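Local coordinates for protein Pgp2 (Campylobacter jejuni subsp. jejuni, PDB 6XJ6) that determines helical cell shape, binding peptidoglycan in a pocket on its accessory NTF2 domain and probably trimming it as an LD-carboxypeptidase, at residues D7-E12 against D179-K184; I38-S43 against I49-E54; F78-R83 against M249-F254; Y272-S277 against K282-Q287. One frame throughout, in Å; residues are numbered along the deposited sequence.

From the N terminus, helix 6-13 pairs with helix 170-188 to close contact 1, a loop about as long as that of contact 3. Within it contact 2 forms, a short hairpin at one side of the catalytic sheet. Strand 77-80, at the far side of the same sheet, opens contact 3, which closes at strand 249-260, beyond helix 170-188; contacts 1 and 3 therefore cross. Contact 4, a hairpin at the C terminus, comes last. Contact 3 joins the catalytic sheet to the NTF2-like sheet, where it meets contact 4 through the backbone pair Y250 and V273. L180 and W183 of contact 1 pack on F254; contact 2 touches no other but shares its sheet with strand 77-80.

Contact 1 (D7-E12 against D179-K184); sequences DFWLSE and DLFTWK
W9 on helix 6-13 and F181 on helix 170-188 are the two residues that touch, each reaching toward the other helix. With chi1 at -67°, W9 sets CG beside the backbone N, and CB only carries the ring system across to the longer helix. On the five-membered ring, NE1 donates a hydrogen bond to the carbonyl O of H3, part of a GSHM leader that is probably a vector remnant. The indole has F8 CD2 over the centre of one face, 3.7 Å above the plane. On the six-membered ring, W9 CZ2, the carbon next to the fusion atom, lies 3.6 Å from F181 CE2 and 3.9 Å from F181 CD2, while W9 CH2 is 4.2 Å from F181 CE2. The two rings are inclined by only 22°, yet they are slid so far apart that the centroid of the six-membered ring is 5.7 Å from that of F181 and little overlaps. A174 and L177 add apolar packing to W9, and I236 does the same for F181. Without a polar bond between the helices here, this small contact rests on dispersion between ring carbons, and the NE1 bond, with the packing on the indole, would limit its rotation.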
# COMPACT_ATOMS: atom_id res chain seq x y z
N ASP A 7 22.61 4.55 -5.79
CA ASP A 7 22.97 5.96 -5.88
C ASP A 7 22.34 6.64 -7.08
O ASP A 7 22.17 7.86 -7.07
CB ASP A 7 24.48 6.12 -5.89
CG ASP A 7 25.11 5.86 -4.54
OD1 ASP A 7 24.40 5.41 -3.61
OD2 ASP A 7 26.32 6.11 -4.39
N PHE A 8 21.99 5.88 -8.12
CA PHE A 8 21.22 6.47 -9.21
C PHE A 8 19.88 6.97 -8.68
O PHE A 8 19.47 8.10 -8.96
CB PHE A 8 21.01 5.46 -10.32
CG PHE A 8 19.97 5.87 -11.32
CD1 PHE A 8 20.25 6.80 -12.30
CD2 PHE A 8 18.69 5.34 -11.26
CE1 PHE A 8 19.28 7.18 -13.20
CE2 PHE A 8 17.73 5.72 -12.15
CZ PHE A 8 18.02 6.64 -13.13
N TRP A 9 19.21 6.14 -7.90
CA TRP A 9 17.91 6.53 -7.36
C TRP A 9 18.04 7.64 -6.33
O TRP A 9 17.17 8.52 -6.26
CB TRP A 9 17.21 5.30 -6.79
CG TRP A 9 16.86 4.36 -7.86
CD1 TRP A 9 17.40 3.13 -8.11
CD2 TRP A 9 15.88 4.58 -8.89
NE1 TRP A 9 16.81 2.57 -9.22
CE2 TRP A 9 15.88 3.45 -9.72
CE3 TRP A 9 15.01 5.64 -9.18
CZ2 TRP A 9 15.03 3.33 -10.81
CZ3 TRP A 9 14.18 5.52 -10.27
CH2 TRP A 9 14.19 4.37 -11.07
N LEU A 10 19.11 7.65 -5.54
CA LEU A 10 19.33 8.78 -4.64
C LEU A 10 19.39 10.08 -5.42
O LEU A 10 18.80 11.09 -5.02
CB LEU A 10 20.60 8.58 -3.82
CG LEU A 10 20.57 7.52 -2.72
CD1 LEU A 10 21.95 7.39 -2.10
CD2 LEU A 10 19.53 7.86 -1.66
N SER A 11 20.08 10.06 -6.56
CA SER A 11 20.18 11.25 -7.40
C SER A 11 18.83 11.64 -7.97
O SER A 11 18.47 12.83 -8.00
CB SER A 11 21.20 11.01 -8.52
OG SER A 11 21.25 12.11 -9.40
N GLU A 12 18.05 10.65 -8.42
CA GLU A 12 16.73 10.94 -8.97
C GLU A 12 15.81 11.53 -7.91
O GLU A 12 15.04 12.46 -8.19
CB GLU A 12 16.11 9.66 -9.53
CG GLU A 12 16.88 9.06 -10.69
CD GLU A 12 16.90 9.98 -11.90
OE1 GLU A 12 15.84 10.13 -12.55
OE2 GLU A 12 17.97 10.55 -12.20
N ASP A 179 16.92 -2.76 -5.78
CA ASP A 179 16.57 -4.17 -5.64
C ASP A 179 15.48 -4.57 -6.62
O ASP A 179 15.53 -5.65 -7.23
CB ASP A 179 16.10 -4.46 -4.22
CG ASP A 179 17.23 -4.46 -3.21
OD1 ASP A 179 18.41 -4.56 -3.61
OD2 ASP A 179 16.92 -4.38 -1.99
N LEU A 180 14.47 -3.71 -6.79
CA LEU A 180 13.38 -4.00 -7.72
C LEU A 180 13.92 -4.28 -9.12
O LEU A 180 13.50 -5.23 -9.78
CB LEU A 180 12.42 -2.81 -7.76
CG LEU A 180 11.21 -2.94 -8.68
CD1 LEU A 180 10.24 -3.98 -8.15
CD2 LEU A 180 10.53 -1.60 -8.85
N PHE A 181 14.84 -3.43 -9.61
CA PHE A 181 15.34 -3.62 -10.96
C PHE A 181 16.34 -4.77 -11.05
O PHE A 181 16.50 -5.36 -12.12
CB PHE A 181 15.90 -2.30 -11.51
CG PHE A 181 14.82 -1.38 -11.98
CD1 PHE A 181 14.30 -1.50 -13.25
CD2 PHE A 181 14.26 -0.46 -11.12
CE1 PHE A 181 13.27 -0.69 -13.68
CE2 PHE A 181 13.22 0.35 -11.54
CZ PHE A 181 12.73 0.23 -12.82
N THR A 182 17.00 -5.11 -9.94
CA THR A 182 17.85 -6.29 -9.90
C THR A 182 17.01 -7.55 -9.95
O THR A 182 17.35 -8.52 -10.66
CB THR A 182 18.70 -6.26 -8.63
OG1 THR A 182 19.49 -5.06 -8.61
CG2 THR A 182 19.63 -7.48 -8.56
N TRP A 183 15.89 -7.56 -9.22
CA TRP A 183 14.94 -8.66 -9.28
C TRP A 183 14.34 -8.78 -10.68
O TRP A 183 14.22 -9.89 -11.21
CB TRP A 183 13.87 -8.38 -8.22
CG TRP A 183 12.59 -9.19 -8.26
CD1 TRP A 183 12.40 -10.46 -7.80
CD2 TRP A 183 11.31 -8.72 -8.70
NE1 TRP A 183 11.08 -10.82 -7.96
CE2 TRP A 183 10.40 -9.77 -8.51
CE3 TRP A 183 10.86 -7.52 -9.25
CZ2 TRP A 183 9.05 -9.66 -8.85
CZ3 TRP A 183 9.53 -7.41 -9.60
CH2 TRP A 183 8.64 -8.47 -9.40
N LYS A 184 14.00 -7.65 -11.30
CA LYS A 184 13.50 -7.65 -12.67
C LYS A 184 14.51 -8.29 -13.62
O LYS A 184 14.14 -9.10 -14.48
CB LYS A 184 13.20 -6.21 -13.10
CG LYS A 184 12.70 -6.06 -14.53
CD LYS A 184 12.51 -4.58 -14.86
CE LYS A 184 12.12 -4.37 -16.31
NZ LYS A 184 13.23 -4.72 -17.24

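Contact 2 (I38-S43 against I49-E54); sequences ILRVYS and IRKDFE
Segments 38-43 and 49-54 run antiparallel, their axes 4.5 Å apart at closest, with V41 set against both D52 and F53 in a classic beta bulge. The V41 carbonyl takes a firm bond from D52 N and a weak one from F53 N, while V41 N donates to F53 O; S43 and R50 exchange a regular pair of backbone bonds. E54, with CG opposite the backbone N (chi1 173°) and an extended chain, runs alongside R40. The R40 NE to E54 OE1 salt bridge is short, 2.7 Å, and near the guanidinium plane. K51 NZ reaches the same E54 OE1 at 2.8 Å from the opposite face of the carboxylate, which probably eases the closeness of the two positive groups. This hairpin forms one edge of the mixed sheet of the YkuD-type catalytic domain. On its buried face, L39 CD2 meets F53 CE2 at 3.7 Å and V41 CG2 meets F53 CB at 3.8 Å, while F147 packs edge-to-face with F53. The Y42 ring takes I49 CG2 at 3.4 Å from its CD1. Nearer the turn, a water accepts from R50 NE, donates to D52 OD2 and is hydrogen-bonded to S43 OG, linking the strands.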
# COMPACT_ATOMS: atom_id res chain seq x y z
N ILE A 38 -6.19 11.74 14.50
CA ILE A 38 -6.06 12.79 13.50
C ILE A 38 -6.05 12.14 12.13
O ILE A 38 -5.35 11.15 11.91
CB ILE A 38 -4.78 13.63 13.69
CG1 ILE A 38 -4.79 14.34 15.05
CG2 ILE A 38 -4.64 14.66 12.56
CD1 ILE A 38 -3.51 15.10 15.38
N LEU A 39 -6.83 12.70 11.21
CA LEU A 39 -6.79 12.34 9.80
C LEU A 39 -6.38 13.58 9.01
O LEU A 39 -6.93 14.67 9.23
CB LEU A 39 -8.15 11.83 9.32
CG LEU A 39 -8.25 11.40 7.85
CD1 LEU A 39 -9.30 10.30 7.68
CD2 LEU A 39 -8.59 12.58 6.93
N ARG A 40 -5.41 13.41 8.12
CA ARG A 40 -4.95 14.48 7.25
C ARG A 40 -4.94 13.96 5.82
O ARG A 40 -4.74 12.76 5.59
CB ARG A 40 -3.55 14.96 7.64
CG ARG A 40 -3.53 15.73 8.95
CD ARG A 40 -2.14 15.86 9.55
NE ARG A 40 -2.18 16.77 10.70
CZ ARG A 40 -1.29 16.80 11.69
NH1 ARG A 40 -0.26 15.96 11.70
NH2 ARG A 40 -1.44 17.67 12.68
N VAL A 41 -5.19 14.84 4.86
CA VAL A 41 -5.02 14.52 3.45
C VAL A 41 -3.88 15.36 2.91
O VAL A 41 -3.88 16.60 3.04
CB VAL A 41 -6.30 14.74 2.63
CG1 VAL A 41 -6.06 14.28 1.19
CG2 VAL A 41 -7.47 13.98 3.23
N TYR A 42 -2.90 14.69 2.32
CA TYR A 42 -1.75 15.35 1.73
C TYR A 42 -1.75 15.12 0.23
O TYR A 42 -2.00 14.01 -0.24
CB TYR A 42 -0.46 14.77 2.27
CG TYR A 42 -0.21 15.08 3.72
CD1 TYR A 42 0.40 16.27 4.10
CD2 TYR A 42 -0.56 14.18 4.71
CE1 TYR A 42 0.64 16.55 5.42
CE2 TYR A 42 -0.32 14.45 6.04
CZ TYR A 42 0.28 15.64 6.39
OH TYR A 42 0.52 15.92 7.72
N SER A 43 -1.50 16.19 -0.53
CA SER A 43 -1.23 16.06 -1.95
C SER A 43 0.27 15.94 -2.17
O SER A 43 1.06 16.60 -1.49
CB SER A 43 -1.76 17.29 -2.70
OG SER A 43 -1.12 18.47 -2.27
N ILE A 49 4.93 18.17 -0.88
CA ILE A 49 3.78 17.75 -0.09
C ILE A 49 3.03 18.99 0.38
O ILE A 49 3.65 19.97 0.82
CB ILE A 49 4.23 16.89 1.11
CG1 ILE A 49 4.71 15.52 0.63
CG2 ILE A 49 3.11 16.76 2.16
CD1 ILE A 49 3.60 14.57 0.21
N ARG A 50 1.70 18.94 0.31
CA ARG A 50 0.86 20.02 0.80
C ARG A 50 -0.30 19.41 1.58
O ARG A 50 -0.94 18.47 1.10
CB ARG A 50 0.32 20.85 -0.37
CG ARG A 50 -0.37 22.13 0.05
CD ARG A 50 -0.71 22.99 -1.16
NE ARG A 50 -2.06 22.73 -1.66
CZ ARG A 50 -3.03 23.64 -1.79
NH1 ARG A 50 -2.81 24.92 -1.48
NH2 ARG A 50 -4.22 23.28 -2.26
N LYS A 51 -0.56 19.93 2.77
CA LYS A 51 -1.69 19.47 3.57
C LYS A 51 -2.95 20.16 3.08
O LYS A 51 -3.07 21.39 3.16
CB LYS A 51 -1.46 19.76 5.05
CG LYS A 51 -2.51 19.12 5.96
CD LYS A 51 -2.11 19.14 7.42
CE LYS A 51 -2.18 20.54 8.01
NZ LYS A 51 -1.77 20.54 9.44
N ASP A 52 -3.90 19.36 2.58
CA ASP A 52 -5.14 19.87 2.00
C ASP A 52 -6.35 19.70 2.90
O ASP A 52 -7.38 20.33 2.64
CB ASP A 52 -5.43 19.17 0.67
CG ASP A 52 -4.49 19.60 -0.43
OD1 ASP A 52 -3.88 20.67 -0.30
OD2 ASP A 52 -4.37 18.85 -1.43
N PHE A 53 -6.25 18.86 3.92
CA PHE A 53 -7.38 18.60 4.80
C PHE A 53 -6.85 18.08 6.13
O PHE A 53 -5.83 17.38 6.18
CB PHE A 53 -8.35 17.57 4.20
CG PHE A 53 -9.49 17.20 5.11
CD1 PHE A 53 -10.68 17.90 5.06
CD2 PHE A 53 -9.37 16.17 6.02
CE1 PHE A 53 -11.73 17.58 5.90
CE2 PHE A 53 -10.41 15.84 6.87
CZ PHE A 53 -11.59 16.54 6.81
N GLU A 54 -7.55 18.43 7.20
CA GLU A 54 -7.21 17.91 8.51
C GLU A 54 -8.46 17.91 9.39
O GLU A 54 -9.22 18.88 9.39
CB GLU A 54 -6.13 18.76 9.16
CG GLU A 54 -5.81 18.40 10.60
CD GLU A 54 -4.76 19.31 11.17
OE1 GLU A 54 -3.56 19.05 10.92
OE2 GLU A 54 -5.12 20.31 11.83
O HOH W 1 -2.80 20.77 -3.27

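Contact 3 (F78-R83 against M249-F254); sequences FYELGR and MYRISF
F78, the first residue of its segment, turns its side chain toward R251 and lays ring atoms over one face of the guanidinium. The closest pair is F78 CD2 and R251 NE, 3.9 Å apart, and R251 CD follows at 4.0 Å from the same F78 CD2. The two planes are tilted by 53°, so the packing is oblique. The F78 carbonyl also takes part, since a water donates to F78 O at 2.8 Å and accepts from R251 NH1 at 3.1 Å. Next, Y79 points away from strand 249-260, and its OH bonds to D106. E80 brings the chain back to the arginine by its tip: OE2 lies at the guanidinium edge, near its plane, and receives R251 NH1 at 3.4 Å, a long and weak hydrogen bond within a salt bridge. The carboxylate stands 74° to the guanidinium. Its other oxygen, E80 OE1, pairs with K155 and takes a weak bond from a second water, which accepts from R251 NH2. A bend at chi3 (94°) in the otherwise extended R251 turns its guanidinium to meet both residues. The guanidinium N-H groups are thus met by one carboxylate and two waters, which probably makes burying the charge less costly. The contact lies at the interface between the two domains: edge strand 77-80 of the YkuD-type sheet faces strand 249-260 of the NTF2-like sheet.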
# COMPACT_ATOMS: atom_id res chain seq x y z
N PHE A 78 -1.24 0.21 4.39
CA PHE A 78 -1.34 1.08 3.23
C PHE A 78 -2.35 0.49 2.27
O PHE A 78 -2.21 -0.67 1.85
CB PHE A 78 0.03 1.26 2.56
CG PHE A 78 0.13 2.48 1.70
CD1 PHE A 78 0.56 3.68 2.23
CD2 PHE A 78 -0.21 2.43 0.36
CE1 PHE A 78 0.67 4.81 1.43
CE2 PHE A 78 -0.11 3.55 -0.44
CZ PHE A 78 0.32 4.74 0.10
N TYR A 79 -3.35 1.29 1.92
CA TYR A 79 -4.52 0.89 1.15
C TYR A 79 -4.80 1.94 0.09
O TYR A 79 -4.05 2.92 -0.07
CB TYR A 79 -5.72 0.68 2.09
CG TYR A 79 -5.48 -0.41 3.09
CD1 TYR A 79 -4.93 -0.13 4.33
CD2 TYR A 79 -5.77 -1.73 2.78
CE1 TYR A 79 -4.67 -1.14 5.24
CE2 TYR A 79 -5.52 -2.74 3.68
CZ TYR A 79 -4.97 -2.44 4.91
OH TYR A 79 -4.70 -3.45 5.79
N GLU A 80 -5.88 1.74 -0.65
CA GLU A 80 -6.37 2.72 -1.60
C GLU A 80 -7.79 3.10 -1.24
O GLU A 80 -8.50 2.35 -0.55
CB GLU A 80 -6.32 2.17 -3.03
CG GLU A 80 -4.94 1.73 -3.43
CD GLU A 80 -4.95 0.96 -4.71
OE1 GLU A 80 -5.20 1.59 -5.75
OE2 GLU A 80 -4.74 -0.28 -4.66
N LEU A 81 -8.20 4.28 -1.69
CA LEU A 81 -9.54 4.80 -1.44
C LEU A 81 -10.33 4.86 -2.74
O LEU A 81 -9.83 5.35 -3.76
CB LEU A 81 -9.48 6.20 -0.84
CG LEU A 81 -10.77 6.65 -0.17
CD1 LEU A 81 -11.05 5.86 1.10
CD2 LEU A 81 -10.69 8.14 0.15
N GLY A 82 -11.56 4.34 -2.70
CA GLY A 82 -12.46 4.40 -3.83
C GLY A 82 -13.21 5.72 -3.89
O GLY A 82 -13.04 6.62 -3.07
N ARG A 83 -14.07 5.81 -4.90
CA ARG A 83 -14.79 7.05 -5.18
C ARG A 83 -15.95 7.23 -4.20
O ARG A 83 -16.50 6.27 -3.66
CB ARG A 83 -15.33 7.03 -6.61
N MET A 249 8.62 -1.85 6.28
CA MET A 249 7.84 -2.41 5.19
C MET A 249 7.45 -1.31 4.21
O MET A 249 7.29 -0.14 4.58
CB MET A 249 6.57 -3.08 5.72
CG MET A 249 6.88 -4.30 6.54
SD MET A 249 5.42 -5.08 7.22
CE MET A 249 4.54 -5.50 5.74
N TYR A 250 7.34 -1.71 2.95
CA TYR A 250 6.91 -0.81 1.89
C TYR A 250 5.99 -1.56 0.94
O TYR A 250 6.06 -2.79 0.82
CB TYR A 250 8.10 -0.31 1.07
CG TYR A 250 8.92 0.77 1.73
CD1 TYR A 250 9.87 0.46 2.69
CD2 TYR A 250 8.77 2.10 1.38
CE1 TYR A 250 10.64 1.47 3.29
CE2 TYR A 250 9.52 3.10 1.98
CZ TYR A 250 10.45 2.77 2.93
OH TYR A 250 11.20 3.78 3.50
N ARG A 251 5.14 -0.79 0.27
CA ARG A 251 4.35 -1.27 -0.85
C ARG A 251 4.95 -0.70 -2.12
O ARG A 251 5.27 0.49 -2.18
CB ARG A 251 2.89 -0.83 -0.72
CG ARG A 251 2.00 -1.49 -1.73
CD ARG A 251 0.62 -0.90 -1.72
NE ARG A 251 0.56 0.14 -2.73
CZ ARG A 251 -0.50 0.41 -3.48
NH1 ARG A 251 -1.64 -0.26 -3.33
NH2 ARG A 251 -0.42 1.38 -4.38
N ILE A 252 5.14 -1.55 -3.13
CA ILE A 252 5.68 -1.14 -4.42
C ILE A 252 4.66 -1.56 -5.47
O ILE A 252 4.41 -2.76 -5.64
CB ILE A 252 7.03 -1.81 -4.72
CG1 ILE A 252 8.03 -1.55 -3.58
CG2 ILE A 252 7.57 -1.29 -6.06
CD1 ILE A 252 9.34 -2.28 -3.74
N SER A 253 4.09 -0.60 -6.17
CA SER A 253 3.15 -0.88 -7.24
C SER A 253 3.68 -0.31 -8.55
O SER A 253 4.39 0.70 -8.56
CB SER A 253 1.74 -0.34 -6.94
OG SER A 253 1.74 1.07 -6.80
N PHE A 254 3.35 -0.97 -9.65
CA PHE A 254 3.84 -0.54 -10.95
C PHE A 254 3.08 -1.29 -12.02
O PHE A 254 2.42 -2.30 -11.74
CB PHE A 254 5.35 -0.80 -11.09
CG PHE A 254 5.78 -2.21 -10.80
CD1 PHE A 254 5.91 -3.13 -11.81
CD2 PHE A 254 6.04 -2.61 -9.50
CE1 PHE A 254 6.31 -4.43 -11.54
CE2 PHE A 254 6.44 -3.91 -9.22
CZ PHE A 254 6.57 -4.81 -10.24
O HOH W 2 -2.51 -1.72 -0.71
O HOH W 3 -2.19 1.16 -6.96

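Contact 4 (Y272-S277 against K282-Q287); sequences YVKIDS and KILAEQ
Y272 faces both L284 and A285, a classic beta bulge in the NTF2-like domain's hairpin of strands 263-275 and 281-283, at the point where the chain turns a corner into strand 285-286. Y272 N donates to A285 O at 3.0 Å along an almost straight line (172°). In return, Y272 O is gripped by L284 N at 2.7 Å and, weakly, by A285 N. Beyond the bulge the pairing is regular: K274 N bonds to K282 O, and K282 N bonds back to K274 O. V273 and I283 sit between as a non-hydrogen-bonded pair.

Apolar contacts form on both faces. V273 CG1 meets I283 CG1 at 4.0 Å on the side packed toward helix 170-188, where I283 also touches W183. On the other face Y272 CD1 lies 4.1 Å from A285 CB. The methylenes of K274 run past L284, with K274 CE 4.1 Å from L284 CD2. L104 and L105 of helix 104-108 also touch the Y272 side chain.

Charged ends are satisfied mostly outside the hairpin. K274 leaves its backbone with CG between N and the carbonyl carbon (chi1 64°), then runs extended until NZ forms salt bridges with D200 and E203. K282 bends at chi2, and its NZ donates to S197 O. D276 OD1 accepts from K280 N, whereas its OD2 rests 3.5 Å from K282 CE, with K282 NZ farther off at 4.7 Å.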
# COMPACT_ATOMS: atom_id res chain seq x y z
N TYR A 272 4.41 -6.34 -1.71
CA TYR A 272 4.49 -5.94 -0.31
C TYR A 272 5.80 -6.51 0.21
O TYR A 272 6.03 -7.71 0.12
CB TYR A 272 3.29 -6.47 0.47
CG TYR A 272 1.99 -5.84 -0.00
CD1 TYR A 272 1.32 -6.35 -1.10
CD2 TYR A 272 1.48 -4.71 0.61
CE1 TYR A 272 0.17 -5.77 -1.57
CE2 TYR A 272 0.31 -4.11 0.15
CZ TYR A 272 -0.34 -4.65 -0.95
OH TYR A 272 -1.48 -4.05 -1.42
N VAL A 273 6.68 -5.64 0.70
CA VAL A 273 8.05 -6.03 1.01
C VAL A 273 8.46 -5.53 2.38
O VAL A 273 7.89 -4.59 2.93
CB VAL A 273 9.05 -5.51 -0.06
CG1 VAL A 273 8.59 -5.87 -1.47
CG2 VAL A 273 9.27 -4.00 0.06
N LYS A 274 9.48 -6.17 2.93
CA LYS A 274 10.23 -5.62 4.05
C LYS A 274 11.68 -5.43 3.62
O LYS A 274 12.12 -5.98 2.60
CB LYS A 274 10.17 -6.54 5.28
CG LYS A 274 10.82 -7.89 5.08
CD LYS A 274 10.71 -8.75 6.31
CE LYS A 274 11.24 -10.14 6.03
NZ LYS A 274 11.04 -11.07 7.18
N ILE A 275 12.41 -4.64 4.39
CA ILE A 275 13.85 -4.51 4.24
C ILE A 275 14.49 -5.34 5.34
O ILE A 275 14.25 -5.08 6.53
CB ILE A 275 14.30 -3.05 4.31
CG1 ILE A 275 13.68 -2.24 3.17
CG2 ILE A 275 15.80 -2.98 4.23
CD1 ILE A 275 13.94 -0.76 3.26
N ASP A 276 15.30 -6.32 4.97
CA ASP A 276 15.86 -7.23 5.96
C ASP A 276 17.03 -6.58 6.69
O ASP A 276 17.41 -5.43 6.42
CB ASP A 276 16.19 -8.58 5.32
CG ASP A 276 17.42 -8.55 4.43
OD1 ASP A 276 18.12 -7.52 4.36
OD2 ASP A 276 17.69 -9.59 3.80
N SER A 277 17.61 -7.32 7.63
CA SER A 277 18.67 -6.78 8.47
C SER A 277 19.91 -6.39 7.66
O SER A 277 20.72 -5.60 8.14
CB SER A 277 19.06 -7.79 9.55
OG SER A 277 19.59 -8.97 8.98
N LYS A 282 12.87 -8.02 0.68
CA LYS A 282 12.31 -9.36 0.80
C LYS A 282 10.81 -9.27 0.55
O LYS A 282 10.10 -8.60 1.29
CB LYS A 282 12.59 -9.95 2.18
CG LYS A 282 14.05 -10.31 2.41
CD LYS A 282 14.48 -11.49 1.54
CE LYS A 282 15.89 -11.93 1.87
NZ LYS A 282 16.27 -13.18 1.15
N ILE A 283 10.35 -9.96 -0.49
CA ILE A 283 8.95 -9.90 -0.90
C ILE A 283 8.12 -10.78 0.02
O ILE A 283 8.45 -11.96 0.23
CB ILE A 283 8.81 -10.34 -2.37
CG1 ILE A 283 9.55 -9.35 -3.28
CG2 ILE A 283 7.34 -10.45 -2.77
CD1 ILE A 283 9.82 -9.89 -4.66
N LEU A 284 7.05 -10.21 0.56
CA LEU A 284 6.12 -10.92 1.44
C LEU A 284 4.83 -11.32 0.75
O LEU A 284 4.18 -12.28 1.18
CB LEU A 284 5.77 -10.04 2.65
CG LEU A 284 6.98 -9.51 3.42
CD1 LEU A 284 6.56 -8.48 4.45
CD2 LEU A 284 7.70 -10.66 4.08
N ALA A 285 4.44 -10.60 -0.29
CA ALA A 285 3.26 -10.90 -1.07
C ALA A 285 3.44 -10.26 -2.43
O ALA A 285 3.97 -9.15 -2.54
CB ALA A 285 1.99 -10.36 -0.41
N GLU A 286 3.00 -10.97 -3.47
CA GLU A 286 3.20 -10.50 -4.84
C GLU A 286 1.95 -10.75 -5.66
O GLU A 286 1.44 -11.87 -5.72
CB GLU A 286 4.39 -11.21 -5.49
CG GLU A 286 4.52 -10.94 -6.99
CD GLU A 286 5.77 -11.53 -7.60
OE1 GLU A 286 6.47 -12.28 -6.90
OE2 GLU A 286 6.03 -11.26 -8.79
N GLN A 287 1.49 -9.68 -6.31
CA GLN A 287 0.57 -9.77 -7.42
C GLN A 287 1.40 -9.54 -8.68
O GLN A 287 1.43 -10.36 -9.59
CB GLN A 287 -0.50 -8.70 -7.31
CG GLN A 287 -1.45 -8.66 -8.48
CD GLN A 287 -2.50 -7.59 -8.33
OE1 GLN A 287 -3.26 -7.57 -7.36
NE2 GLN A 287 -2.56 -6.69 -9.31
OXT GLN A 287 2.09 -8.51 -8.80